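Side-chain contact in putative alpha-L-fucosidase (Bacteroides thetaiotaomicron VPI-5482, PDB 3GZA), which probably hydrolyses alpha-L-fucosidic linkages, as a putative alpha-L-fucosidase of glycosyl hydrolase family 29: residues Leu15-Ala20 and Thr312-Leu317. Residues are numbered along the deposited sequence; the frame is centred on the assembly and turned at random. Where two conformers were deposited one is given.
Sequences LKWHEA and TLILGL
The hydroxyl of T312 is gripped from two directions: OG1 donates to the main-chain O of W17 at 2.8 Å and accepts a hydrogen from a water, also at 2.8 Å. That water gives its second hydrogen to the carbonyl O of H18, so one threonine oxygen serves two successive carbonyls of the helix, the first directly and the second through the water. The direct bond is bent, 140° at the carbonyl oxygen, with OG1 tilted 34° from the carbonyl plane. T312 places its branches with OG1 beside the backbone N (chi1 -73°) and anti to the carbonyl carbon, which sends the hydroxyl to the helix while CB and CG2 lie against the indole of W17. T312 CB sits over one face of the six-membered ring of W17, offset toward its rim, in a CH-pi contact 3.8 Å from the ring centroid; T312 CG2 comes to 3.8 Å from W17 CH2. Farther along the strand, I314 meets the edge of the same ring, I314 CD1 lying near the ring plane and 4.3 Å from W17 CH2. The indole reaches the strand because CG of W17 is anti to the backbone N (chi1 169°). An alanine here would remove the indole, and would probably leave T312 CB and CG2 without their aromatic face, open a gap beside I314 and take away the ring that F217 stacks on. H18 turns to W265, hydrogen-bonding it through NE2. The site is buried in the TIM-barrel domain: helix 15-20 precedes strand 22-26 and lies at the start of strand 312-317, the two segment axes at 73°, with F75 of strand 75-79 and M269 of strand 264-273 packing around W17 and I314, while strand 312-317 runs between parallel neighbours 22-26 and 264-273.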
# COMPACT_ATOMS: atom_id res chain seq x y z
N LEU A 15 -30.53 -19.82 11.43
CA LEU A 15 -31.88 -19.96 10.85
C LEU A 15 -32.02 -19.07 9.60
O LEU A 15 -32.60 -19.50 8.59
CB LEU A 15 -32.96 -19.67 11.89
CG LEU A 15 -33.01 -20.67 13.06
CD1 LEU A 15 -34.13 -20.25 14.02
CD2 LEU A 15 -33.28 -22.09 12.59
N LYS A 16 -31.43 -17.87 9.63
CA LYS A 16 -31.52 -16.94 8.48
C LYS A 16 -30.79 -17.45 7.26
O LYS A 16 -31.04 -16.98 6.19
CB LYS A 16 -31.05 -15.53 8.85
CG LYS A 16 -29.63 -15.44 9.37
CD LYS A 16 -29.16 -14.00 9.55
CE LYS A 16 -27.75 -13.96 10.08
NZ LYS A 16 -27.70 -14.50 11.46
N TRP A 17 -29.85 -18.39 7.45
CA TRP A 17 -29.15 -19.02 6.34
C TRP A 17 -30.16 -19.87 5.56
O TRP A 17 -30.33 -19.73 4.33
CB TRP A 17 -27.98 -19.90 6.86
CG TRP A 17 -27.44 -20.73 5.79
CD1 TRP A 17 -27.64 -22.07 5.62
CD2 TRP A 17 -26.69 -20.28 4.65
NE1 TRP A 17 -27.06 -22.47 4.44
CE2 TRP A 17 -26.45 -21.41 3.85
CE3 TRP A 17 -26.17 -19.04 4.24
CZ2 TRP A 17 -25.74 -21.33 2.67
CZ3 TRP A 17 -25.51 -18.97 3.06
CH2 TRP A 17 -25.29 -20.11 2.30
N HIS A 18 -30.81 -20.78 6.26
CA HIS A 18 -31.80 -21.66 5.62
C HIS A 18 -32.96 -20.86 5.04
O HIS A 18 -33.41 -21.14 3.94
CB HIS A 18 -32.37 -22.65 6.61
CG HIS A 18 -31.38 -23.62 7.15
ND1 HIS A 18 -30.95 -24.72 6.44
CD2 HIS A 18 -30.69 -23.63 8.32
CE1 HIS A 18 -30.07 -25.38 7.16
NE2 HIS A 18 -29.90 -24.75 8.31
N GLU A 19 -33.49 -19.93 5.82
CA GLU A 19 -34.68 -19.17 5.40
C GLU A 19 -34.48 -18.27 4.19
O GLU A 19 -35.42 -18.01 3.46
CB GLU A 19 -35.20 -18.33 6.55
CG GLU A 19 -35.66 -19.16 7.70
CD GLU A 19 -35.75 -18.36 9.04
OE1 GLU A 19 -34.99 -17.35 9.26
OE2 GLU A 19 -36.54 -18.79 9.89
N ALA A 20 -33.27 -17.75 4.02
CA ALA A 20 -33.02 -16.87 2.88
C ALA A 20 -33.22 -17.57 1.57
O ALA A 20 -33.77 -16.96 0.64
CB ALA A 20 -31.60 -16.28 2.95
N THR A 312 -28.89 -23.31 0.30
CA THR A 312 -29.07 -21.93 -0.06
C THR A 312 -28.14 -21.63 -1.22
O THR A 312 -26.95 -21.97 -1.20
CB THR A 312 -28.90 -21.01 1.13
OG1 THR A 312 -30.08 -21.17 1.96
CG2 THR A 312 -28.73 -19.53 0.70
N LEU A 313 -28.67 -20.97 -2.24
CA LEU A 313 -27.99 -20.70 -3.50
C LEU A 313 -27.48 -19.28 -3.54
O LEU A 313 -28.25 -18.32 -3.28
CB LEU A 313 -28.99 -20.92 -4.63
CG LEU A 313 -28.59 -20.53 -6.06
CD1 LEU A 313 -27.39 -21.40 -6.55
CD2 LEU A 313 -29.77 -20.61 -7.07
N ILE A 314 -26.21 -19.12 -3.93
CA ILE A 314 -25.61 -17.83 -4.09
C ILE A 314 -25.27 -17.57 -5.56
O ILE A 314 -24.52 -18.33 -6.15
CB ILE A 314 -24.34 -17.63 -3.22
CG1 ILE A 314 -24.71 -17.88 -1.74
CG2 ILE A 314 -23.75 -16.21 -3.45
CD1 ILE A 314 -23.50 -17.70 -0.73
N LEU A 315 -25.83 -16.52 -6.12
CA LEU A 315 -25.52 -16.14 -7.47
C LEU A 315 -24.40 -15.11 -7.55
O LEU A 315 -24.46 -14.08 -6.85
CB LEU A 315 -26.78 -15.55 -8.14
CG LEU A 315 -28.03 -16.43 -8.28
CD1 LEU A 315 -29.21 -15.58 -8.78
CD2 LEU A 315 -27.77 -17.62 -9.21
N GLY A 316 -23.44 -15.32 -8.44
CA GLY A 316 -22.36 -14.36 -8.66
C GLY A 316 -22.70 -13.35 -9.72
O GLY A 316 -22.84 -13.67 -10.94
N LEU A 317 -22.85 -12.13 -9.25
CA LEU A 317 -23.22 -11.02 -10.12
C LEU A 317 -22.03 -10.09 -10.34
O LEU A 317 -21.15 -9.95 -9.50
CB LEU A 317 -24.40 -10.27 -9.51
CG LEU A 317 -25.62 -11.14 -9.19
CD1 LEU A 317 -26.80 -10.26 -8.71
CD2 LEU A 317 -26.01 -12.11 -10.37
O HOH W 1 -32.13 -23.03 2.28